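Local coordinates for protein Ser-thr phosphatase MSPP (Mycobacterium smegmatis, PDB 2JFR) that probably removes phosphate from phosphoserine and phosphothreonine residues of proteins, as a metal-dependent phosphatase of the PPM (PP2C) family with manganese and magnesium in its active site, at residues D112-M123 with D179-F189; M2-A11 with T226-G234. One frame throughout, in Å; residues are numbered along the deposited sequence.

Contact 1: D112-M123 with D179-F189; sequences DSPLYRIRDGHM and DRLLISSDGLF. With MN (manganese (II) ion), chain C.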
loop_
_atom_site.group_PDB
_atom_site.type_symbol
_atom_site.label_atom_id
_atom_site.label_comp_id
_atom_site.label_asym_id
_atom_site.label_seq_id
_atom_site.Cartn_x
_atom_site.Cartn_y
_atom_site.Cartn_z
ATOM N N ASP A 112 0.596 7.292 -0.483
ATOM C CA ASP A 112 -0.277 7.110 -1.630
ATOM C C ASP A 112 -0.220 5.694 -2.214
ATOM O O ASP A 112 -0.413 5.543 -3.419
ATOM C CB ASP A 112 0.020 8.138 -2.731
ATOM C CG ASP A 112 1.370 7.947 -3.382
ATOM O OD1 ASP A 112 2.187 7.144 -2.882
ATOM O OD2 ASP A 112 1.552 8.645 -4.413
ATOM N N SER A 113 -0.031 4.694 -1.377
ATOM C CA SER A 113 -0.101 3.297 -1.827
ATOM C C SER A 113 -1.464 2.732 -1.469
ATOM O O SER A 113 -1.677 2.369 -0.313
ATOM C CB SER A 113 1.002 2.486 -1.152
ATOM O OG SER A 113 2.297 3.008 -1.441
ATOM N N PRO A 114 -2.439 2.728 -2.344
ATOM C CA PRO A 114 -3.820 2.554 -1.861
ATOM C C PRO A 114 -4.187 1.153 -1.488
ATOM O O PRO A 114 -3.647 0.140 -1.955
ATOM C CB PRO A 114 -4.682 3.049 -3.009
ATOM C CG PRO A 114 -3.748 3.842 -3.885
ATOM C CD PRO A 114 -2.442 3.077 -3.763
ATOM N N LEU A 115 -5.234 1.093 -0.643
ATOM C CA LEU A 115 -6.015 -0.108 -0.415
ATOM C C LEU A 115 -7.302 -0.015 -1.236
ATOM O O LEU A 115 -7.996 0.988 -1.185
ATOM C CB LEU A 115 -6.373 -0.223 1.052
ATOM C CG LEU A 115 -7.369 -1.329 1.426
ATOM C CD1 LEU A 115 -6.784 -2.684 1.158
ATOM C CD2 LEU A 115 -7.812 -1.172 2.871
ATOM N N TYR A 116 -7.610 -1.105 -1.920
ATOM C CA TYR A 116 -8.834 -1.267 -2.680
ATOM C C TYR A 116 -9.611 -2.453 -2.175
ATOM O O TYR A 116 -9.015 -3.456 -1.734
ATOM C CB TYR A 116 -8.569 -1.507 -4.171
ATOM C CG TYR A 116 -7.629 -0.558 -4.832
ATOM C CD1 TYR A 116 -8.066 0.547 -5.534
ATOM C CD2 TYR A 116 -6.234 -0.743 -4.734
ATOM C CE1 TYR A 116 -7.142 1.413 -6.150
ATOM C CE2 TYR A 116 -5.333 0.080 -5.336
ATOM C CZ TYR A 116 -5.786 1.161 -6.031
ATOM O OH TYR A 116 -4.857 2.006 -6.617
ATOM N N ARG A 117 -10.925 -2.378 -2.310
ATOM C CA ARG A 117 -11.793 -3.556 -2.140
ATOM C C ARG A 117 -12.364 -3.896 -3.487
ATOM O O ARG A 117 -12.821 -3.040 -4.212
ATOM C CB ARG A 117 -12.915 -3.276 -1.182
ATOM C CG ARG A 117 -13.795 -4.507 -0.900
ATOM C CD ARG A 117 -14.980 -4.194 -0.004
ATOM N NE ARG A 117 -15.799 -3.218 -0.689
ATOM C CZ ARG A 117 -16.477 -2.249 -0.138
ATOM N NH1 ARG A 117 -16.582 -2.199 1.170
ATOM N NH2 ARG A 117 -17.099 -1.398 -0.916
ATOM N N ILE A 118 -12.340 -5.203 -3.774
ATOM C CA ILE A 118 -12.898 -5.774 -4.984
ATOM C C ILE A 118 -14.080 -6.602 -4.556
ATOM O O ILE A 118 -13.938 -7.577 -3.822
ATOM C CB ILE A 118 -11.768 -6.536 -5.697
ATOM C CG1 ILE A 118 -10.634 -5.568 -5.976
ATOM C CG2 ILE A 118 -12.217 -7.251 -6.967
ATOM C CD1 ILE A 118 -9.264 -6.158 -6.138
ATOM N N ARG A 119 -15.283 -6.179 -4.981
ATOM C CA ARG A 119 -16.527 -6.784 -4.566
ATOM C C ARG A 119 -17.482 -6.768 -5.746
ATOM O O ARG A 119 -17.706 -5.692 -6.320
ATOM C CB ARG A 119 -17.131 -6.042 -3.346
ATOM C CG ARG A 119 -18.489 -6.458 -2.931
ATOM C CD ARG A 119 -19.068 -5.456 -1.879
ATOM N NE ARG A 119 -18.436 -5.879 -0.670
ATOM C CZ ARG A 119 -18.720 -5.280 0.496
ATOM N NH1 ARG A 119 -19.550 -4.235 0.506
ATOM N NH2 ARG A 119 -18.156 -5.798 1.550
ATOM N N ASP A 120 -18.007 -7.921 -6.093
ATOM C CA ASP A 120 -19.008 -8.063 -7.171
ATOM C C ASP A 120 -18.541 -7.393 -8.464
ATOM O O ASP A 120 -19.256 -6.723 -9.180
ATOM C CB ASP A 120 -20.327 -7.370 -6.762
ATOM C CG ASP A 120 -20.992 -7.917 -5.562
ATOM O OD1 ASP A 120 -20.720 -9.111 -5.255
ATOM O OD2 ASP A 120 -21.830 -7.189 -4.930
ATOM N N GLY A 121 -17.231 -7.495 -8.746
ATOM C CA GLY A 121 -16.686 -7.025 -10.009
ATOM C C GLY A 121 -16.237 -5.563 -9.977
ATOM O O GLY A 121 -15.668 -5.126 -10.983
ATOM N N HIS A 122 -16.481 -4.843 -8.910
ATOM C CA HIS A 122 -16.071 -3.484 -8.775
ATOM C C HIS A 122 -14.851 -3.388 -7.902
ATOM O O HIS A 122 -14.724 -4.082 -6.928
ATOM C CB HIS A 122 -17.170 -2.629 -8.085
ATOM C CG HIS A 122 -18.274 -2.216 -8.898
ATOM N ND1 HIS A 122 -19.378 -2.988 -8.986
ATOM C CD2 HIS A 122 -18.420 -1.144 -9.729
ATOM C CE1 HIS A 122 -20.232 -2.396 -9.789
ATOM N NE2 HIS A 122 -19.671 -1.281 -10.215
ATOM N N MET A 123 -14.001 -2.468 -8.279
ATOM C CA MET A 123 -12.782 -2.137 -7.569
ATOM C C MET A 123 -12.893 -0.715 -7.029
ATOM O O MET A 123 -13.067 0.167 -7.876
ATOM C CB MET A 123 -11.569 -2.282 -8.517
ATOM C CG MET A 123 -10.212 -2.013 -7.846
ATOM S SD MET A 123 -8.896 -2.345 -9.104
ATOM C CE MET A 123 -7.513 -1.749 -8.208
ATOM N N ASP A 179 -15.062 -11.006 -0.485
ATOM C CA ASP A 179 -14.342 -9.827 -0.937
ATOM C C ASP A 179 -12.891 -10.159 -1.185
ATOM O O ASP A 179 -12.317 -11.097 -0.617
ATOM C CB ASP A 179 -14.452 -8.716 0.079
ATOM C CG ASP A 179 -15.788 -8.101 0.274
ATOM O OD1 ASP A 179 -16.637 -8.210 -0.622
ATOM O OD2 ASP A 179 -15.966 -7.472 1.314
ATOM N N ARG A 180 -12.256 -9.342 -2.002
ATOM C CA ARG A 180 -10.851 -9.343 -2.218
ATOM C C ARG A 180 -10.313 -7.967 -1.832
ATOM O O ARG A 180 -10.914 -6.959 -2.201
ATOM C CB ARG A 180 -10.500 -9.685 -3.660
ATOM C CG ARG A 180 -9.059 -9.503 -4.034
ATOM C CD ARG A 180 -8.788 -9.997 -5.443
ATOM N NE ARG A 180 -8.724 -11.462 -5.431
ATOM C CZ ARG A 180 -8.560 -12.190 -6.511
ATOM N NH1 ARG A 180 -8.462 -11.617 -7.702
ATOM N NH2 ARG A 180 -8.509 -13.496 -6.393
ATOM N N LEU A 181 -9.198 -7.939 -1.108
ATOM C CA LEU A 181 -8.509 -6.690 -0.834
ATOM C C LEU A 181 -7.248 -6.650 -1.682
ATOM O O LEU A 181 -6.600 -7.669 -1.894
ATOM C CB LEU A 181 -8.142 -6.585 0.644
ATOM C CG LEU A 181 -9.296 -6.657 1.603
ATOM C CD1 LEU A 181 -8.789 -6.541 3.027
ATOM C CD2 LEU A 181 -10.337 -5.561 1.340
ATOM N N LEU A 182 -6.905 -5.460 -2.133
ATOM C CA LEU A 182 -5.685 -5.203 -2.887
ATOM C C LEU A 182 -4.987 -4.048 -2.279
ATOM O O LEU A 182 -5.579 -2.957 -2.171
ATOM C CB LEU A 182 -6.032 -4.913 -4.352
ATOM C CG LEU A 182 -4.851 -4.349 -5.228
ATOM C CD1 LEU A 182 -3.767 -5.353 -5.393
ATOM C CD2 LEU A 182 -5.388 -3.920 -6.606
ATOM N N ILE A 183 -3.724 -4.211 -1.919
ATOM C CA ILE A 183 -2.865 -3.105 -1.558
ATOM C C ILE A 183 -1.907 -2.909 -2.734
ATOM O O ILE A 183 -1.319 -3.893 -3.198
ATOM C CB ILE A 183 -2.067 -3.319 -0.282
ATOM C CG1 ILE A 183 -2.913 -3.875 0.863
ATOM C CG2 ILE A 183 -1.395 -2.027 0.114
ATOM C CD1 ILE A 183 -2.086 -4.289 2.059
ATOM N N SER A 184 -1.713 -1.697 -3.213
ATOM C CA SER A 184 -0.806 -1.470 -4.315
ATOM C C SER A 184 0.022 -0.232 -4.071
ATOM O O SER A 184 -0.433 0.729 -3.482
ATOM C CB SER A 184 -1.606 -1.309 -5.575
ATOM O OG SER A 184 -0.781 -1.239 -6.720
ATOM N N SER A 185 1.241 -0.235 -4.628
ATOM C CA SER A 185 1.923 1.029 -4.815
ATOM C C SER A 185 1.228 1.796 -5.941
ATOM O O SER A 185 0.464 1.263 -6.745
ATOM C CB SER A 185 3.402 0.869 -5.054
ATOM O OG SER A 185 3.634 0.172 -6.271
ATOM N N ASP A 186 1.568 3.089 -6.019
ATOM C CA ASP A 186 1.025 3.969 -7.050
ATOM C C ASP A 186 1.459 3.570 -8.443
ATOM O O ASP A 186 0.889 4.069 -9.417
ATOM C CB ASP A 186 1.360 5.407 -6.711
ATOM C CG ASP A 186 2.815 5.789 -6.657
ATOM O OD1 ASP A 186 3.649 4.877 -6.819
ATOM O OD2 ASP A 186 3.089 7.039 -6.481
ATOM N N GLY A 187 2.431 2.684 -8.634
ATOM C CA GLY A 187 2.812 2.314 -9.970
ATOM C C GLY A 187 1.705 1.654 -10.752
ATOM O O GLY A 187 1.663 1.746 -11.974
ATOM N N LEU A 188 0.771 0.986 -10.074
ATOM C CA LEU A 188 -0.258 0.239 -10.793
ATOM C C LEU A 188 -1.109 1.128 -11.641
ATOM O O LEU A 188 -1.432 0.792 -12.781
ATOM C CB LEU A 188 -1.131 -0.502 -9.766
ATOM C CG LEU A 188 -2.296 -1.272 -10.351
ATOM C CD1 LEU A 188 -1.816 -2.342 -11.343
ATOM C CD2 LEU A 188 -3.113 -1.896 -9.229
ATOM N N PHE A 189 -1.509 2.311 -11.135
ATOM C CA PHE A 189 -2.392 3.238 -11.805
ATOM C C PHE A 189 -1.662 4.345 -12.525
ATOM O O PHE A 189 -2.214 5.357 -12.919
ATOM C CB PHE A 189 -3.483 3.762 -10.856
ATOM C CG PHE A 189 -4.675 2.857 -10.707
ATOM C CD1 PHE A 189 -5.845 3.114 -11.438
ATOM C CD2 PHE A 189 -4.652 1.791 -9.829
ATOM C CE1 PHE A 189 -6.947 2.320 -11.297
ATOM C CE2 PHE A 189 -5.752 0.995 -9.683
ATOM C CZ PHE A 189 -6.911 1.250 -10.413
HETATM MN MN MN C . 5.689 4.704 -6.686
HETATM O O HOH W 1 2.779 4.444 -3.730
HETATM O O HOH W 2 -2.046 2.438 -7.712
HETATM O O HOH W 3 7.898 4.872 -6.754
HETATM O O HOH W 4 5.821 6.736 -6.418
HETATM O O HOH W 5 5.869 2.603 -6.810
#
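Arg-119 meets Asp-179 side-on, NE bonding OD1 at 2.9 Å and NH2 bonding OD2. Both oxygens are approached on their syn side, although the two planes stand 34° apart. The arginine chain, extended through its first two torsions, bends at chi3 (-80°), which turns NE and NH2 onto the carboxylate. OD2 has a second partner in the backbone N of Gly-176, and the guanidinium of Arg-117, itself salt-bridged to Glu-124, lies over one face of that of Arg-119.

Beyond this pair, Tyr-116 and Leu-182 run side by side, pointing the same way, with leucine CD2 3.8 Å from CD2 of the ring. Met-123, in the modelled conformer extended as far as its methyl, lays CE over the centre of one face of the tyrosine, 3.5 Å above the plane, while the same CE touches the edge of the Phe-189 ring. The two aromatic rings are nearly parallel but slid apart, with centroids 5.5 Å from each other. Water 2 joins Tyr-116 OH to Ser-185 O.

Strands 115-119 and 180-184 are antiparallel neighbours in one of the two sheets of the PP2C β-sandwich, and Leu-115 and Ile-183 face the other sheet, touching Val-95 of strand 89-96. Where strand 180-184 ends and strand 115-119 begins, the chain reaches the metal centre. Asp-186 binds manganese through OD1 (2.0 Å) and magnesium through OD2; Asp-112 is a ligand of a third magnesium in another structure of this protein, not bound here. Water 1 ties Asp-112 OD1, Ser-113 OG and Asp-186 N together.

Contact 2: M2-A11 with T226-G234; sequences MASVLSAATA and TTVVVIDLG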
loop_
_atom_site.group_PDB
_atom_site.type_symbol
_atom_site.label_atom_id
_atom_site.label_comp_id
_atom_site.label_asym_id
_atom_site.label_seq_id
_atom_site.Cartn_x
_atom_site.Cartn_y
_atom_site.Cartn_z
ATOM N N MET A 2 -15.308 -21.415 6.746
ATOM C CA MET A 2 -14.144 -20.844 6.129
ATOM C C MET A 2 -13.377 -19.932 7.052
ATOM O O MET A 2 -13.963 -19.211 7.886
ATOM C CB MET A 2 -14.523 -20.079 4.855
ATOM C CG MET A 2 -15.358 -20.879 3.843
ATOM S SD MET A 2 -14.690 -22.467 3.367
ATOM C CE MET A 2 -13.168 -21.987 2.568
ATOM N N ALA A 3 -12.089 -19.892 6.879
ATOM C CA ALA A 3 -11.182 -18.932 7.510
ATOM C C ALA A 3 -11.466 -17.500 7.044
ATOM O O ALA A 3 -11.980 -17.279 5.956
ATOM C CB ALA A 3 -9.769 -19.271 7.186
ATOM N N SER A 4 -11.031 -16.551 7.827
ATOM C CA SER A 4 -11.166 -15.151 7.438
ATOM C C SER A 4 -10.295 -14.814 6.251
ATOM O O SER A 4 -10.738 -14.026 5.407
ATOM C CB SER A 4 -10.850 -14.267 8.618
ATOM O OG SER A 4 -11.849 -14.414 9.602
ATOM N N VAL A 5 -9.114 -15.324 6.182
ATOM C CA VAL A 5 -8.224 -15.164 5.032
ATOM C C VAL A 5 -8.136 -16.546 4.380
ATOM O O VAL A 5 -7.647 -17.489 4.970
ATOM C CB VAL A 5 -6.850 -14.612 5.365
ATOM C CG1 VAL A 5 -5.980 -14.571 4.162
ATOM C CG2 VAL A 5 -6.991 -13.227 6.044
ATOM N N LEU A 6 -8.545 -16.613 3.131
ATOM C CA LEU A 6 -8.443 -17.847 2.339
ATOM C C LEU A 6 -7.091 -17.990 1.759
ATOM O O LEU A 6 -6.473 -19.044 1.805
ATOM C CB LEU A 6 -9.506 -17.874 1.296
ATOM C CG LEU A 6 -10.936 -17.771 1.759
ATOM C CD1 LEU A 6 -11.894 -17.864 0.601
ATOM C CD2 LEU A 6 -11.227 -18.888 2.776
ATOM N N SER A 7 -6.560 -16.920 1.121
ATOM C CA SER A 7 -5.210 -16.962 0.631
ATOM C C SER A 7 -4.817 -15.523 0.267
ATOM O O SER A 7 -5.603 -14.590 0.325
ATOM C CB SER A 7 -5.043 -17.881 -0.548
ATOM O OG SER A 7 -5.530 -17.259 -1.715
ATOM N N ALA A 8 -3.553 -15.401 0.009
ATOM C CA ALA A 8 -2.961 -14.114 -0.310
ATOM C C ALA A 8 -1.829 -14.325 -1.271
ATOM O O ALA A 8 -1.259 -15.425 -1.374
ATOM C CB ALA A 8 -2.472 -13.399 0.920
ATOM N N ALA A 9 -1.476 -13.309 -2.017
ATOM C CA ALA A 9 -0.387 -13.360 -2.972
ATOM C C ALA A 9 0.241 -11.977 -3.077
ATOM O O ALA A 9 -0.426 -10.981 -2.848
ATOM C CB ALA A 9 -0.851 -13.824 -4.353
ATOM N N THR A 10 1.494 -11.965 -3.513
ATOM C CA THR A 10 2.179 -10.690 -3.729
ATOM C C THR A 10 2.958 -10.754 -5.034
ATOM O O THR A 10 3.398 -11.827 -5.472
ATOM C CB THR A 10 3.144 -10.335 -2.626
ATOM O OG1 THR A 10 4.333 -11.126 -2.649
ATOM C CG2 THR A 10 2.520 -10.505 -1.230
ATOM N N ALA A 11 3.198 -9.586 -5.606
ATOM C CA ALA A 11 4.116 -9.471 -6.747
ATOM C C ALA A 11 4.717 -8.073 -6.709
ATOM O O ALA A 11 4.075 -7.110 -6.288
ATOM C CB ALA A 11 3.456 -9.705 -8.083
ATOM N N THR A 226 5.894 -1.275 -9.546
ATOM C CA THR A 226 4.536 -1.668 -9.164
ATOM C C THR A 226 4.605 -2.845 -8.239
ATOM O O THR A 226 5.249 -3.849 -8.563
ATOM C CB THR A 226 3.694 -2.012 -10.438
ATOM O OG1 THR A 226 3.596 -0.845 -11.246
ATOM C CG2 THR A 226 2.292 -2.444 -10.046
ATOM N N THR A 227 3.917 -2.760 -7.129
ATOM C CA THR A 227 3.867 -3.824 -6.123
ATOM C C THR A 227 2.444 -3.983 -5.684
ATOM O O THR A 227 1.768 -2.998 -5.406
ATOM C CB THR A 227 4.789 -3.459 -4.965
ATOM O OG1 THR A 227 6.099 -3.283 -5.489
ATOM C CG2 THR A 227 4.833 -4.531 -3.880
ATOM N N VAL A 228 1.996 -5.222 -5.593
ATOM C CA VAL A 228 0.622 -5.556 -5.271
ATOM C C VAL A 228 0.583 -6.698 -4.261
ATOM O O VAL A 228 1.366 -7.651 -4.319
ATOM C CB VAL A 228 -0.173 -5.887 -6.536
ATOM C CG1 VAL A 228 -0.358 -4.674 -7.404
ATOM C CG2 VAL A 228 0.446 -7.037 -7.334
ATOM N N VAL A 229 -0.390 -6.595 -3.355
ATOM C CA VAL A 229 -0.696 -7.635 -2.383
ATOM C C VAL A 229 -2.201 -7.859 -2.473
ATOM O O VAL A 229 -2.990 -6.921 -2.312
ATOM C CB VAL A 229 -0.309 -7.217 -0.979
ATOM C CG1 VAL A 229 -0.704 -8.299 0.033
ATOM C CG2 VAL A 229 1.177 -6.912 -0.893
ATOM N N VAL A 230 -2.599 -9.117 -2.745
ATOM C CA VAL A 230 -3.994 -9.506 -2.871
ATOM C C VAL A 230 -4.337 -10.412 -1.739
ATOM O O VAL A 230 -3.594 -11.371 -1.453
ATOM C CB VAL A 230 -4.230 -10.159 -4.256
ATOM C CG1 VAL A 230 -5.549 -10.901 -4.325
ATOM C CG2 VAL A 230 -4.197 -9.129 -5.330
ATOM N N ILE A 231 -5.484 -10.183 -1.107
ATOM C CA ILE A 231 -5.967 -10.988 0.026
ATOM C C ILE A 231 -7.404 -11.387 -0.281
ATOM O O ILE A 231 -8.261 -10.517 -0.488
ATOM C CB ILE A 231 -5.926 -10.180 1.335
ATOM C CG1 ILE A 231 -4.565 -9.503 1.596
ATOM C CG2 ILE A 231 -6.301 -11.074 2.486
ATOM C CD1 ILE A 231 -4.678 -8.204 2.269
ATOM N N ASP A 232 -7.682 -12.693 -0.305
ATOM C CA ASP A 232 -9.012 -13.235 -0.514
ATOM C C ASP A 232 -9.642 -13.564 0.832
ATOM O O ASP A 232 -9.044 -14.322 1.587
ATOM C CB ASP A 232 -8.971 -14.468 -1.411
ATOM C CG ASP A 232 -8.958 -14.085 -2.872
ATOM O OD1 ASP A 232 -9.509 -13.050 -3.268
ATOM O OD2 ASP A 232 -8.374 -14.899 -3.620
ATOM N N LEU A 233 -10.830 -13.036 1.096
ATOM C CA LEU A 233 -11.472 -13.168 2.385
ATOM C C LEU A 233 -12.568 -14.261 2.343
ATOM O O LEU A 233 -13.261 -14.425 1.326
ATOM C CB LEU A 233 -12.104 -11.857 2.812
ATOM C CG LEU A 233 -11.135 -10.693 2.924
ATOM C CD1 LEU A 233 -11.855 -9.406 3.268
ATOM C CD2 LEU A 233 -9.995 -10.999 3.883
ATOM N N GLY A 234 -12.720 -14.950 3.461
ATOM C CA GLY A 234 -13.756 -15.946 3.680
ATOM C C GLY A 234 -14.607 -15.623 4.949
ATOM O O GLY A 234 -15.451 -16.524 5.247
ATOM O OXT GLY A 234 -14.341 -14.658 5.685
HETATM O O HOH W 6 -14.796 -14.481 8.359
HETATM O O HOH W 7 -13.479 -12.387 6.136
HETATM O O HOH W 8 -8.393 -17.336 -3.161
#
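Gly-234 OXT, one oxygen of the C-terminal carboxylate, accepts hydrogen bonds from two waters, water 7 at 2.5 Å and water 6, which bridge it to Ser-4 O and Ser-4 OG respectively; Ser-4 OG is also hydrogen-bonded to Glu-99 OE2. These bridges lie just before strand 5-13 starts and just after strand 226-233 ends; the two are antiparallel neighbours at one margin of a sheet of the PP2C β-sandwich, with strand 5-13 outermost. Gly-234 N comes from above the carbonyl plane of Ser-4, 58° out of it, to bond Ser-4 O.

The pairing is then interrupted: Leu-6 N and Ser-7 O bond the O and N of the same residue, Asp-232, so the register slips by one in a β bulge. Ser-7 N is left buried without a partner. The extra residue, Leu-6, rests its CG 3.7 Å from Gly-234 N and its CD1 against Leu-233 O. Past the bulge, paired backbone bonds join Ala-9 to Val-230 and Ala-11 to Val-228.

One face of the sheet carries Ser-7 and Asp-232, both touching Pro-206 of helix 206-219; the aspartate is also paired with Arg-180. On the opposite face, turned to Tyr-32 of the other sheet, Val-5 sends CG1, anti to its backbone N (chi1 176°), obliquely against Ile-231 CG2 at 3.9 Å. Farther along, Thr-10 and Val-229 lie alongside each other, with threonine CG2 3.9 Å from valine CG2.

Contacts 1 and 2 are successive parts of one antiparallel sheet, their centres about 11 Å apart, with strand 180-184 lying directly beside strand 226-233. Leu-181 N probably bonds Ile-231 O at 2.8 Å across that seam, and Arg-180 NE makes a 2.8 Å salt bridge with Asp-232 OD1 on the helix-covered face. Along the chain, contact 1 is nested within the loop that contact 2 closes. Both approach the metal centre at one end: Asp-186 of contact 1 shares manganese with Asp-36 and Asp-224, while the side chain of Thr-226 in contact 2 lies about 7 Å from that ion, two residues beyond Asp-224.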